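Local atomic coordinates of luciferase-like enzymeAMP-CoA-ligase (Zophobas atratus, PDB entry 4W8O), a protein that probably activates carboxylic acids with ATP as acyl-adenylates for transfer to coenzyme A, as expected of an AMP-forming CoA ligase related to beetle luciferases. Residues Ile18-Phe23 / Arg200-Ile205; Ile120-Glu125 / Glu143-Gly148; Lys193-Ser198 / Thr386-Asn391. All blocks are in the same frame, centred on the assembly; numbering follows the deposited sequence.

Contact 1: Ile18-Phe23 / Arg200-Ile205; sequences ISFGEF and RSFLQI
F20 and F202 both hold CG anti to the backbone N (chi1 -180° and -169°), and these torsions carry the two rings together between helix 20-30 and helix 199-211. L203 differs: its CG lies beside the backbone N, anti to the carbonyl carbon, and its two methyls reach I18, F20 and F23. The rings form a T-shaped pair, the edge of F202 directed at the face of F20, with centroids 5.2 Å apart and planes at 75°. F202 meets that face toward its rim, CE2 lying 3.8 Å from F20 CE1. L203 divides its two methyls between different surroundings. CD2 sits over the face of F23, a CH-pi contact 3.8 Å from the ring centroid, and approaches F23 CG to 3.5 Å; the same methyl also stands at the edge of F20, 4.1 Å from its CD1. CD1 instead meets the backbone, 3.5 Å from I18 O, and packs on I18 CG1. No hydrogen bond crosses between the segments, so hydrocarbon packing carries the contact. The start of helix 20-30 is fixed locally by a capping box: S19 N donates almost straight to the anti lone pair of E22 OE1 at 2.9 Å, and E22 N returns a bond to S19 OG at 3.0 Å. E22 OE2 has a salt-bridge partner in K173, and F20 N is hydrogen-bonded to H199 ND1. Strand 179-184 backs the ring pair, with V181 touching both F20 and F202, while helix 228-239 packs F238 and L239 on F23 and M231 on F202.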
ATOM      1  N   ILE A  18      -9.239  16.885   1.241  1.00 36.37           N
ATOM      2  CA  ILE A  18      -9.039  16.858  -0.206  1.00 35.07           C
ATOM      3  C   ILE A  18      -9.180  15.460  -0.781  1.00 32.88           C
ATOM      4  O   ILE A  18      -9.197  14.477  -0.051  1.00 31.65           O
ATOM      5  CB  ILE A  18      -7.659  17.416  -0.584  1.00 35.45           C
ATOM      6  CG1 ILE A  18      -6.555  16.646   0.132  1.00 34.47           C
ATOM      7  CG2 ILE A  18      -7.582  18.903  -0.249  1.00 37.51           C
ATOM      8  CD1 ILE A  18      -5.195  16.929  -0.448  1.00 35.49           C
ATOM      9  N   SER A  19      -9.293  15.391  -2.099  1.00 31.75           N
ATOM     10  CA  SER A  19      -9.354  14.122  -2.782  1.00 30.67           C
ATOM     11  C   SER A  19      -7.941  13.563  -2.902  1.00 28.98           C
ATOM     12  O   SER A  19      -6.965  14.286  -2.776  1.00 27.87           O
ATOM     13  CB  SER A  19      -9.987  14.284  -4.159  1.00 31.83           C
ATOM     14  OG  SER A  19      -9.135  15.023  -5.020  1.00 32.91           O
ATOM     15  N   PHE A  20      -7.855  12.264  -3.153  1.00 29.87           N
ATOM     16  CA  PHE A  20      -6.585  11.574  -3.372  1.00 30.04           C
ATOM     17  C   PHE A  20      -5.899  12.140  -4.619  1.00 29.62           C
ATOM     18  O   PHE A  20      -4.690  12.299  -4.628  1.00 29.32           O
ATOM     19  CB  PHE A  20      -6.830  10.055  -3.501  1.00 29.28           C
ATOM     20  CG  PHE A  20      -5.585   9.237  -3.724  1.00 29.10           C
ATOM     21  CD1 PHE A  20      -4.462   9.408  -2.928  1.00 29.81           C
ATOM     22  CD2 PHE A  20      -5.551   8.267  -4.717  1.00 29.36           C
ATOM     23  CE1 PHE A  20      -3.323   8.649  -3.133  1.00 30.02           C
ATOM     24  CE2 PHE A  20      -4.418   7.500  -4.924  1.00 29.29           C
ATOM     25  CZ  PHE A  20      -3.301   7.687  -4.130  1.00 29.44           C
ATOM     26  N   GLY A  21      -6.678  12.462  -5.651  1.00 29.20           N
ATOM     27  CA  GLY A  21      -6.152  13.109  -6.856  1.00 29.31           C
ATOM     28  C   GLY A  21      -5.539  14.481  -6.612  1.00 30.26           C
ATOM     29  O   GLY A  21      -4.445  14.771  -7.095  1.00 30.11           O
ATOM     30  N   GLU A  22      -6.249  15.323  -5.873  1.00 30.98           N
ATOM     31  CA  GLU A  22      -5.737  16.644  -5.483  1.00 33.00           C
ATOM     32  C   GLU A  22      -4.451  16.519  -4.659  1.00 32.07           C
ATOM     33  O   GLU A  22      -3.503  17.296  -4.833  1.00 31.56           O
ATOM     34  CB  GLU A  22      -6.795  17.420  -4.684  1.00 35.21           C
ATOM     35  CG  GLU A  22      -7.978  17.884  -5.526  1.00 37.40           C
ATOM     36  CD  GLU A  22      -9.138  18.436  -4.697  1.00 40.21           C
ATOM     37  OE1 GLU A  22      -9.458  17.869  -3.626  1.00 40.76           O
ATOM     38  OE2 GLU A  22      -9.741  19.452  -5.119  1.00 43.52           O
ATOM     39  N   PHE A  23      -4.427  15.538  -3.760  1.00 31.09           N
ATOM     40  CA  PHE A  23      -3.223  15.228  -2.999  1.00 30.96           C
ATOM     41  C   PHE A  23      -2.037  14.975  -3.928  1.00 30.49           C
ATOM     42  O   PHE A  23      -1.030  15.666  -3.858  1.00 31.20           O
ATOM     43  CB  PHE A  23      -3.461  14.013  -2.106  1.00 30.15           C
ATOM     44  CG  PHE A  23      -2.215  13.488  -1.452  1.00 30.41           C
ATOM     45  CD1 PHE A  23      -1.672  14.130  -0.345  1.00 30.61           C
ATOM     46  CD2 PHE A  23      -1.598  12.334  -1.927  1.00 29.67           C
ATOM     47  CE1 PHE A  23      -0.528  13.649   0.262  1.00 30.80           C
ATOM     48  CE2 PHE A  23      -0.457  11.844  -1.315  1.00 29.70           C
ATOM     49  CZ  PHE A  23       0.081  12.508  -0.224  1.00 30.63           C
ATOM     50  N   ARG A 200     -10.677  10.354   2.155  1.00 28.56           N
ATOM     51  CA  ARG A 200     -10.272  10.652   3.521  1.00 30.11           C
ATOM     52  C   ARG A 200      -9.577   9.467   4.182  1.00 29.05           C
ATOM     53  O   ARG A 200      -8.470   9.617   4.712  1.00 28.59           O
ATOM     54  CB  ARG A 200     -11.471  11.112   4.343  1.00 32.63           C
ATOM     55  CG  ARG A 200     -11.897  12.525   3.965  1.00 35.68           C
ATOM     56  CD  ARG A 200     -13.058  13.067   4.792  1.00 39.10           C
ATOM     57  NE  ARG A 200     -12.833  12.965   6.227  1.00 42.08           N
ATOM     58  CZ  ARG A 200     -13.674  12.406   7.098  1.00 46.26           C
ATOM     59  NH1 ARG A 200     -14.845  11.890   6.711  1.00 46.93           N
ATOM     60  NH2 ARG A 200     -13.347  12.375   8.386  1.00 48.72           N
ATOM     61  N   SER A 201     -10.208   8.293   4.131  1.00 27.89           N
ATOM     62  CA  SER A 201      -9.656   7.126   4.805  1.00 27.66           C
ATOM     63  C   SER A 201      -8.308   6.710   4.219  1.00 27.45           C
ATOM     64  O   SER A 201      -7.379   6.420   4.969  1.00 27.55           O
ATOM     65  CB  SER A 201     -10.652   5.962   4.851  1.00 27.25           C
ATOM     66  OG  SER A 201     -10.728   5.236   3.642  1.00 26.84           O
ATOM     67  N   PHE A 202      -8.172   6.713   2.895  1.00 27.18           N
ATOM     68  CA  PHE A 202      -6.894   6.332   2.308  1.00 26.92           C
ATOM     69  C   PHE A 202      -5.805   7.341   2.644  1.00 27.66           C
ATOM     70  O   PHE A 202      -4.675   6.963   2.961  1.00 27.42           O
ATOM     71  CB  PHE A 202      -6.952   6.133   0.791  1.00 26.40           C
ATOM     72  CG  PHE A 202      -5.704   5.489   0.251  1.00 26.48           C
ATOM     73  CD1 PHE A 202      -5.456   4.145   0.483  1.00 26.66           C
ATOM     74  CD2 PHE A 202      -4.747   6.231  -0.415  1.00 26.98           C
ATOM     75  CE1 PHE A 202      -4.294   3.538   0.028  1.00 26.53           C
ATOM     76  CE2 PHE A 202      -3.588   5.636  -0.872  1.00 27.17           C
ATOM     77  CZ  PHE A 202      -3.355   4.290  -0.645  1.00 26.85           C
ATOM     78  N   LEU A 203      -6.135   8.626   2.572  1.00 27.47           N
ATOM     79  CA  LEU A 203      -5.176   9.653   2.933  1.00 28.35           C
ATOM     80  C   LEU A 203      -4.742   9.555   4.403  1.00 29.33           C
ATOM     81  O   LEU A 203      -3.614   9.933   4.736  1.00 29.85           O
ATOM     82  CB  LEU A 203      -5.723  11.045   2.605  1.00 28.77           C
ATOM     83  CG  LEU A 203      -5.653  11.372   1.106  1.00 28.59           C
ATOM     84  CD1 LEU A 203      -6.358  12.683   0.808  1.00 29.40           C
ATOM     85  CD2 LEU A 203      -4.206  11.424   0.629  1.00 29.03           C
ATOM     86  N   GLN A 204      -5.610   9.035   5.273  1.00 29.19           N
ATOM     87  CA  GLN A 204      -5.205   8.785   6.661  1.00 29.87           C
ATOM     88  C   GLN A 204      -4.325   7.553   6.811  1.00 29.35           C
ATOM     89  O   GLN A 204      -3.468   7.519   7.690  1.00 29.22           O
ATOM     90  CB  GLN A 204      -6.405   8.732   7.609  1.00 30.56           C
ATOM     91  CG  GLN A 204      -7.004  10.105   7.890  1.00 32.19           C
ATOM     92  CD  GLN A 204      -5.947  11.159   8.246  1.00 33.76           C
ATOM     93  OE1 GLN A 204      -5.300  11.076   9.293  1.00 34.65           O
ATOM     94  NE2 GLN A 204      -5.762  12.146   7.368  1.00 34.14           N
ATOM     95  N   ILE A 205      -4.509   6.545   5.961  1.00 28.83           N
ATOM     96  CA  ILE A 205      -3.554   5.437   5.937  1.00 28.91           C
ATOM     97  C   ILE A 205      -2.163   6.013   5.648  1.00 29.40           C
ATOM     98  O   ILE A 205      -1.182   5.658   6.304  1.00 29.18           O
ATOM     99  CB  ILE A 205      -3.896   4.372   4.874  1.00 28.42           C
ATOM    100  CG1 ILE A 205      -5.163   3.620   5.285  1.00 28.88           C
ATOM    101  CG2 ILE A 205      -2.722   3.408   4.702  1.00 28.49           C
ATOM    102  CD1 ILE A 205      -5.731   2.707   4.222  1.00 28.99           C
TER

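Contact 2: Ile120-Glu125 / Glu143-Gly148; sequences IIFVEE and EIIVFG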
ATOM      1  N   ILE A 120     -12.533   0.676 -17.609  1.00 29.70           N
ATOM      2  CA  ILE A 120     -11.296   0.508 -18.344  1.00 30.00           C
ATOM      3  C   ILE A 120     -10.386  -0.329 -17.479  1.00 29.56           C
ATOM      4  O   ILE A 120     -10.415  -0.213 -16.244  1.00 28.94           O
ATOM      5  CB  ILE A 120     -10.584   1.848 -18.606  1.00 30.95           C
ATOM      6  CG1 ILE A 120     -11.391   2.713 -19.574  1.00 32.29           C
ATOM      7  CG2 ILE A 120      -9.185   1.612 -19.164  1.00 31.07           C
ATOM      8  CD1 ILE A 120     -10.920   4.148 -19.654  1.00 33.27           C
ATOM      9  N   ILE A 121      -9.582  -1.162 -18.129  1.00 29.76           N
ATOM     10  CA  ILE A 121      -8.475  -1.832 -17.457  1.00 30.35           C
ATOM     11  C   ILE A 121      -7.178  -1.625 -18.239  1.00 29.22           C
ATOM     12  O   ILE A 121      -7.100  -1.935 -19.432  1.00 30.29           O
ATOM     13  CB  ILE A 121      -8.750  -3.334 -17.192  1.00 31.86           C
ATOM     14  CG1 ILE A 121      -7.487  -4.014 -16.656  1.00 32.97           C
ATOM     15  CG2 ILE A 121      -9.210  -4.045 -18.446  1.00 34.01           C
ATOM     16  CD1 ILE A 121      -7.766  -5.304 -15.928  1.00 34.30           C
ATOM     17  N   PHE A 122      -6.182  -1.066 -17.560  1.00 28.35           N
ATOM     18  CA  PHE A 122      -4.815  -0.971 -18.080  1.00 28.28           C
ATOM     19  C   PHE A 122      -4.070  -2.264 -17.749  1.00 28.98           C
ATOM     20  O   PHE A 122      -4.056  -2.700 -16.593  1.00 27.80           O
ATOM     21  CB  PHE A 122      -4.074   0.220 -17.461  1.00 28.22           C
ATOM     22  CG  PHE A 122      -4.559   1.562 -17.955  1.00 28.23           C
ATOM     23  CD1 PHE A 122      -5.711   2.131 -17.438  1.00 28.07           C
ATOM     24  CD2 PHE A 122      -3.858   2.256 -18.929  1.00 28.53           C
ATOM     25  CE1 PHE A 122      -6.166   3.369 -17.887  1.00 28.53           C
ATOM     26  CE2 PHE A 122      -4.303   3.487 -19.386  1.00 29.72           C
ATOM     27  CZ  PHE A 122      -5.464   4.044 -18.865  1.00 29.48           C
ATOM     28  N   VAL A 123      -3.428  -2.853 -18.756  1.00 29.94           N
ATOM     29  CA  VAL A 123      -2.807  -4.170 -18.612  1.00 30.12           C
ATOM     30  C   VAL A 123      -1.419  -4.247 -19.250  1.00 29.94           C
ATOM     31  O   VAL A 123      -1.202  -3.748 -20.345  1.00 30.03           O
ATOM     32  CB  VAL A 123      -3.723  -5.258 -19.219  1.00 31.10           C
ATOM     33  CG1 VAL A 123      -3.764  -5.152 -20.736  1.00 32.65           C
ATOM     34  CG2 VAL A 123      -3.268  -6.656 -18.807  1.00 32.18           C
ATOM     35  N   GLU A 124      -0.479  -4.865 -18.545  1.00 30.73           N
ATOM     36  CA  GLU A 124       0.829  -5.179 -19.111  1.00 32.49           C
ATOM     37  C   GLU A 124       0.672  -6.224 -20.211  1.00 33.48           C
ATOM     38  O   GLU A 124      -0.257  -7.037 -20.167  1.00 32.48           O
ATOM     39  CB  GLU A 124       1.796  -5.686 -18.029  1.00 33.37           C
ATOM     40  CG  GLU A 124       1.349  -6.981 -17.358  1.00 33.47           C
ATOM     41  CD  GLU A 124       2.298  -7.497 -16.291  1.00 34.64           C
ATOM     42  OE1 GLU A 124       3.221  -6.768 -15.864  1.00 35.61           O
ATOM     43  OE2 GLU A 124       2.110  -8.660 -15.879  1.00 35.42           O
ATOM     44  N   GLU A 125       1.580  -6.215 -21.185  1.00 35.26           N
ATOM     45  CA  GLU A 125       1.534  -7.186 -22.287  1.00 37.55           C
ATOM     46  C   GLU A 125       1.472  -8.634 -21.792  1.00 37.62           C
ATOM     47  O   GLU A 125       0.754  -9.465 -22.352  1.00 36.93           O
ATOM     48  CB  GLU A 125       2.749  -7.019 -23.202  1.00 40.60           C
ATOM     49  CG  GLU A 125       2.684  -5.787 -24.088  1.00 42.87           C
ATOM     50  CD  GLU A 125       3.919  -5.617 -24.962  1.00 46.94           C
ATOM     51  OE1 GLU A 125       4.912  -6.343 -24.763  1.00 50.58           O
ATOM     52  OE2 GLU A 125       3.907  -4.745 -25.849  1.00 49.06           O
ATOM     53  N   GLU A 143     -13.183  -1.754 -21.746  1.00 40.70           N
ATOM     54  CA  GLU A 143     -12.095  -1.326 -22.606  1.00 39.76           C
ATOM     55  C   GLU A 143     -10.772  -1.786 -21.986  1.00 37.07           C
ATOM     56  O   GLU A 143     -10.563  -1.651 -20.775  1.00 35.40           O
ATOM     57  CB  GLU A 143     -12.118   0.195 -22.765  1.00 40.61           C
ATOM     58  CG  GLU A 143     -11.107   0.749 -23.755  1.00 41.80           C
ATOM     59  CD  GLU A 143     -10.916   2.253 -23.620  1.00 41.90           C
ATOM     60  OE1 GLU A 143     -11.757   2.914 -22.985  1.00 41.84           O
ATOM     61  OE2 GLU A 143      -9.919   2.777 -24.155  1.00 44.16           O
ATOM     62  N   ILE A 144      -9.901  -2.350 -22.813  1.00 35.46           N
ATOM     63  CA  ILE A 144      -8.556  -2.714 -22.393  1.00 33.78           C
ATOM     64  C   ILE A 144      -7.569  -1.730 -23.009  1.00 33.19           C
ATOM     65  O   ILE A 144      -7.685  -1.385 -24.178  1.00 32.58           O
ATOM     66  CB  ILE A 144      -8.198  -4.150 -22.825  1.00 35.15           C
ATOM     67  CG1 ILE A 144      -9.067  -5.168 -22.058  1.00 35.00           C
ATOM     68  CG2 ILE A 144      -6.716  -4.418 -22.590  1.00 34.70           C
ATOM     69  CD1 ILE A 144      -9.002  -6.573 -22.616  1.00 36.26           C
ATOM     70  N   ILE A 145      -6.608  -1.269 -22.211  1.00 32.14           N
ATOM     71  CA  ILE A 145      -5.529  -0.419 -22.711  1.00 32.52           C
ATOM     72  C   ILE A 145      -4.210  -1.066 -22.298  1.00 31.91           C
ATOM     73  O   ILE A 145      -3.996  -1.337 -21.120  1.00 30.71           O
ATOM     74  CB  ILE A 145      -5.656   1.029 -22.189  1.00 32.16           C
ATOM     75  CG1 ILE A 145      -6.979   1.642 -22.670  1.00 32.57           C
ATOM     76  CG2 ILE A 145      -4.489   1.880 -22.666  1.00 33.14           C
ATOM     77  CD1 ILE A 145      -7.231   3.058 -22.201  1.00 32.63           C
ATOM     78  N   VAL A 146      -3.341  -1.325 -23.277  1.00 32.39           N
ATOM     79  CA  VAL A 146      -2.130  -2.110 -23.054  1.00 32.60           C
ATOM     80  C   VAL A 146      -0.933  -1.201 -22.792  1.00 33.33           C
ATOM     81  O   VAL A 146      -0.767  -0.179 -23.461  1.00 34.04           O
ATOM     82  CB  VAL A 146      -1.831  -3.018 -24.277  1.00 33.96           C
ATOM     83  CG1 VAL A 146      -0.513  -3.766 -24.110  1.00 34.68           C
ATOM     84  CG2 VAL A 146      -2.974  -3.994 -24.500  1.00 33.25           C
ATOM     85  N   PHE A 147      -0.117  -1.567 -21.805  1.00 32.99           N
ATOM     86  CA  PHE A 147       1.200  -0.960 -21.625  1.00 33.91           C
ATOM     87  C   PHE A 147       2.146  -1.562 -22.650  1.00 35.91           C
ATOM     88  O   PHE A 147       2.896  -2.483 -22.359  1.00 37.26           O
ATOM     89  CB  PHE A 147       1.757  -1.203 -20.214  1.00 33.21           C
ATOM     90  CG  PHE A 147       1.012  -0.484 -19.128  1.00 31.37           C
ATOM     91  CD1 PHE A 147       1.071   0.896 -19.028  1.00 30.97           C
ATOM     92  CD2 PHE A 147       0.255  -1.192 -18.197  1.00 30.64           C
ATOM     93  CE1 PHE A 147       0.384   1.568 -18.027  1.00 30.51           C
ATOM     94  CE2 PHE A 147      -0.429  -0.528 -17.189  1.00 29.88           C
ATOM     95  CZ  PHE A 147      -0.368   0.863 -17.108  1.00 29.44           C
ATOM     96  N   GLY A 148       2.111  -1.030 -23.858  1.00 37.88           N
ATOM     97  CA  GLY A 148       2.928  -1.556 -24.939  1.00 40.29           C
ATOM     98  C   GLY A 148       2.210  -1.393 -26.255  1.00 41.81           C
ATOM     99  O   GLY A 148       1.470  -0.419 -26.452  1.00 41.63           O
TER
HETATM  100  O   HOH W   1       3.744  -4.526 -20.825  1.00 42.76           O
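I145 and F122 lie side by side on one face of a parallel strand pair. Starting at CB, I145 rests over the face of the F122 ring, a CH-pi contact 4.2 Å from the centroid. CG2, anti to the backbone N (chi1 -61° sets CG1 beside that N), runs on along the ring to within 3.7 Å of F122 CE2. CG1 turns to I120 CG2, and the terminal CD1 touches both that methyl and F122 CZ, 3.9 Å from each. Further along, F147 sets CE2 3.7 Å from F122 CB, with E124 N at its ring edge. With an alanine in place of F147, F122 CB would probably lose its cover and a gap would open between the strands' side chains. The other face bears I121, V123 and I144, where V123 CG1 meets I144 CG2 at 3.6 Å; helix 128-138 packs on it through I131, L128 and L135, completing a beta-alpha-beta unit. I121 N donates to E143 O and I121 O accepts from I145 N; V123 N donates to I145 O and V123 O accepts from F147 N. Beyond them a water accepts from E125 N and donates to F147 O. E143 OE2 pairs with K65, E125 OE2 accepts from K149 N, and the buried E124 carboxylate is hydrogen-bonded to T78 and S127. Strand-to-strand bonds thus serve the paired amides, the water their C-terminal end, with hydrocarbon burial midway.

Contact 3: Lys193-Ser198 / Thr386-Asn391; sequences KAICHS and TGYYRN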
ATOM      1  N   LYS A 193     -14.037  -9.753  -1.206  1.00 31.95           N
ATOM      2  CA  LYS A 193     -14.955  -8.639  -1.394  1.00 32.09           C
ATOM      3  C   LYS A 193     -14.122  -7.394  -1.612  1.00 30.38           C
ATOM      4  O   LYS A 193     -12.939  -7.371  -1.267  1.00 29.83           O
ATOM      5  CB  LYS A 193     -15.847  -8.481  -0.173  1.00 33.88           C
ATOM      6  CG  LYS A 193     -16.679  -9.723   0.124  1.00 36.49           C
ATOM      7  CD  LYS A 193     -16.471 -10.205   1.551  1.00 38.33           C
ATOM      8  CE  LYS A 193     -16.833 -11.666   1.722  1.00 40.27           C
ATOM      9  NZ  LYS A 193     -18.165 -11.933   1.130  1.00 42.22           N
ATOM     10  N   ALA A 194     -14.735  -6.373  -2.203  1.00 29.35           N
ATOM     11  CA  ALA A 194     -14.019  -5.161  -2.557  1.00 28.30           C
ATOM     12  C   ALA A 194     -14.059  -4.176  -1.392  1.00 27.79           C
ATOM     13  O   ALA A 194     -15.076  -3.541  -1.132  1.00 27.46           O
ATOM     14  CB  ALA A 194     -14.592  -4.536  -3.818  1.00 28.03           C
ATOM     15  N   ILE A 195     -12.933  -4.090  -0.694  1.00 27.22           N
ATOM     16  CA  ILE A 195     -12.721  -3.118   0.367  1.00 27.35           C
ATOM     17  C   ILE A 195     -12.662  -1.704  -0.224  1.00 26.65           C
ATOM     18  O   ILE A 195     -11.866  -1.430  -1.121  1.00 25.61           O
ATOM     19  CB  ILE A 195     -11.377  -3.390   1.066  1.00 27.38           C
ATOM     20  CG1 ILE A 195     -11.412  -4.727   1.806  1.00 28.23           C
ATOM     21  CG2 ILE A 195     -11.029  -2.250   2.018  1.00 27.79           C
ATOM     22  CD1 ILE A 195     -10.035  -5.309   2.071  1.00 28.35           C
ATOM     23  N   CYS A 196     -13.504  -0.813   0.276  1.00 26.90           N
ATOM     24  CA  CYS A 196     -13.521   0.576  -0.204  1.00 26.91           C
ATOM     25  C   CYS A 196     -12.860   1.519   0.781  1.00 26.78           C
ATOM     26  O   CYS A 196     -13.276   1.587   1.946  1.00 27.26           O
ATOM     27  CB  CYS A 196     -14.961   1.036  -0.430  1.00 27.57           C
ATOM     28  SG  CYS A 196     -15.764   0.156  -1.784  1.00 28.37           S
ATOM     29  N   HIS A 197     -11.832   2.238   0.323  1.00 25.99           N
ATOM     30  CA  HIS A 197     -11.327   3.395   1.054  1.00 25.75           C
ATOM     31  C   HIS A 197     -11.777   4.677   0.380  1.00 26.31           C
ATOM     32  O   HIS A 197     -11.739   4.798  -0.853  1.00 25.76           O
ATOM     33  CB  HIS A 197      -9.807   3.366   1.177  1.00 25.31           C
ATOM     34  CG  HIS A 197      -9.326   2.428   2.230  1.00 25.37           C
ATOM     35  ND1 HIS A 197      -9.476   2.687   3.574  1.00 25.59           N
ATOM     36  CD2 HIS A 197      -8.746   1.209   2.142  1.00 25.25           C
ATOM     37  CE1 HIS A 197      -8.989   1.677   4.271  1.00 25.92           C
ATOM     38  NE2 HIS A 197      -8.542   0.766   3.426  1.00 25.57           N
ATOM     39  N   SER A 198     -12.199   5.634   1.205  1.00 26.65           N
ATOM     40  CA  SER A 198     -12.564   6.952   0.734  1.00 26.63           C
ATOM     41  C   SER A 198     -11.300   7.761   0.523  1.00 26.17           C
ATOM     42  O   SER A 198     -10.210   7.335   0.883  1.00 25.14           O
ATOM     43  CB  SER A 198     -13.470   7.654   1.750  1.00 27.51           C
ATOM     44  OG  SER A 198     -12.800   7.861   2.977  1.00 27.70           O
ATOM     45  N   THR A 386     -14.547   2.314   4.519  1.00 29.07           N
ATOM     46  CA  THR A 386     -15.928   2.761   4.626  1.00 30.20           C
ATOM     47  C   THR A 386     -16.926   1.614   4.495  1.00 30.40           C
ATOM     48  O   THR A 386     -18.050   1.743   4.948  1.00 31.22           O
ATOM     49  CB  THR A 386     -16.272   3.832   3.567  1.00 30.34           C
ATOM     50  OG1 THR A 386     -15.939   3.345   2.263  1.00 29.76           O
ATOM     51  CG2 THR A 386     -15.510   5.090   3.834  1.00 30.40           C
ATOM     52  N   GLY A 387     -16.524   0.505   3.884  1.00 29.45           N
ATOM     53  CA  GLY A 387     -17.436  -0.617   3.654  1.00 30.39           C
ATOM     54  C   GLY A 387     -17.015  -1.410   2.438  1.00 30.06           C
ATOM     55  O   GLY A 387     -15.904  -1.222   1.939  1.00 28.99           O
ATOM     56  N   TYR A 388     -17.881  -2.310   1.972  1.00 30.72           N
ATOM     57  CA  TYR A 388     -17.616  -3.055   0.738  1.00 30.90           C
ATOM     58  C   TYR A 388     -18.360  -2.392  -0.427  1.00 31.30           C
ATOM     59  O   TYR A 388     -19.384  -1.746  -0.227  1.00 32.02           O
ATOM     60  CB  TYR A 388     -18.024  -4.534   0.866  1.00 31.56           C
ATOM     61  CG  TYR A 388     -17.185  -5.388   1.822  1.00 31.29           C
ATOM     62  CD1 TYR A 388     -15.823  -5.131   2.037  1.00 29.90           C
ATOM     63  CD2 TYR A 388     -17.749  -6.483   2.475  1.00 32.02           C
ATOM     64  CE1 TYR A 388     -15.066  -5.927   2.890  1.00 29.73           C
ATOM     65  CE2 TYR A 388     -16.991  -7.288   3.323  1.00 32.35           C
ATOM     66  CZ  TYR A 388     -15.651  -7.004   3.531  1.00 30.88           C
ATOM     67  OH  TYR A 388     -14.900  -7.798   4.377  1.00 30.71           O
ATOM     68  N   TYR A 389     -17.845  -2.568  -1.640  1.00 31.41           N
ATOM     69  CA  TYR A 389     -18.380  -1.895  -2.823  1.00 31.72           C
ATOM     70  C   TYR A 389     -19.828  -2.287  -3.106  1.00 34.57           C
ATOM     71  O   TYR A 389     -20.684  -1.427  -3.287  1.00 34.19           O
ATOM     72  CB  TYR A 389     -17.502  -2.213  -4.036  1.00 30.90           C
ATOM     73  CG  TYR A 389     -17.798  -1.400  -5.276  1.00 30.07           C
ATOM     74  CD1 TYR A 389     -17.831  -0.002  -5.233  1.00 29.88           C
ATOM     75  CD2 TYR A 389     -18.003  -2.021  -6.500  1.00 30.29           C
ATOM     76  CE1 TYR A 389     -18.078   0.746  -6.379  1.00 29.50           C
ATOM     77  CE2 TYR A 389     -18.265  -1.286  -7.644  1.00 29.98           C
ATOM     78  CZ  TYR A 389     -18.291   0.095  -7.583  1.00 29.47           C
ATOM     79  OH  TYR A 389     -18.547   0.818  -8.724  1.00 28.95           O
ATOM     80  N   ARG A 390     -20.103  -3.586  -3.161  1.00 34.99           N
ATOM     81  CA  ARG A 390     -21.484  -4.044  -3.332  1.00 37.05           C
ATOM     82  C   ARG A 390     -21.970  -5.046  -2.286  1.00 36.20           C
ATOM     83  O   ARG A 390     -23.148  -5.385  -2.262  1.00 37.63           O
ATOM     84  CB  ARG A 390     -21.686  -4.582  -4.747  1.00 40.54           C
ATOM     85  CG  ARG A 390     -21.690  -3.462  -5.779  1.00 43.20           C
ATOM     86  CD  ARG A 390     -22.201  -3.902  -7.135  1.00 46.72           C
ATOM     87  NE  ARG A 390     -21.116  -4.226  -8.058  1.00 49.78           N
ATOM     88  CZ  ARG A 390     -20.673  -3.440  -9.042  1.00 51.06           C
ATOM     89  NH1 ARG A 390     -21.194  -2.237  -9.265  1.00 51.61           N
ATOM     90  NH2 ARG A 390     -19.685  -3.872  -9.812  1.00 52.48           N
ATOM     91  N   ASN A 391     -21.084  -5.501  -1.415  1.00 34.62           N
ATOM     92  CA  ASN A 391     -21.451  -6.458  -0.394  1.00 33.65           C
ATOM     93  C   ASN A 391     -21.626  -5.765   0.973  1.00 34.07           C
ATOM     94  O   ASN A 391     -21.681  -4.531   1.039  1.00 33.39           O
ATOM     95  CB  ASN A 391     -20.438  -7.613  -0.408  1.00 33.41           C
ATOM     96  CG  ASN A 391     -20.726  -8.607  -1.526  1.00 33.80           C
ATOM     97  OD1 ASN A 391     -21.822  -9.144  -1.608  1.00 33.92           O
ATOM     98  ND2 ASN A 391     -19.761  -8.819  -2.408  1.00 33.72           N
TER
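K193 lays its CB squarely over the centre of the Y388 ring, a CH-pi contact 3.7 Å from the centroid and 5° off the normal, and its bent chain brings CD to 3.5 Å from Y388 CE2. I195 reaches the same ring at its edge, through CG1. C196 SG lies at the edge of the Y389 ring, 5.2 Å from the centroid, and 3.7 Å from Y389 CB. Three backbone bonds join the segments: Y389 N to A194 O at 3.0 Å, in the carbonyl plane, C196 N to G387 O at 2.9 Å, and T386 N to C196 O at 3.0 Å. I195 and Y388 form an antiparallel non-hydrogen-bonded pair, by which the weakly bonded strand 387-388 is added at the border of the eight-stranded mixed sheet. K193 closes the serine-, threonine- and glycine-rich signature of the AMP-binding family. Further out, Y389 CE2 lies over one face of the R390 guanidinium, whose NH2 is hydrogen-bonded to T117 OG1. K193 N is hydrogen-bonded to S185 OG, and H197, its CB pointing away from T386-N391, through NE2 to S325 O and ND1 to S201 OG; a polyether diol, probably from the crystallisation liquor, lies about 5 Å from the I195 side chain.

How the contacts relate
Contacts 2 and 3 belong to one eight-stranded mixed sheet, toward its two ends: strands 120-124 and 143-147 near one border, strands 194-198 and 387-388 at the other. Their centres are 24 Å apart and their nearest atoms about 11 Å, without touching. Contact 1 joins helices 20-30 and 199-211, packed against strand 179-184 of this sheet, its centre 16 Å from contact 3 and 25 Å from contact 2. Contacts 1 and 3 meet directly, because helix 199-211 follows strand 194-198: I205 CD1 packs 3.4 Å from H197 CE1. Along the chain, contact 2 falls between the two segments of contact 1, whereas contacts 1 and 3 alternate, tying early helix 20-30 and late strand 387-388 to consecutive elements.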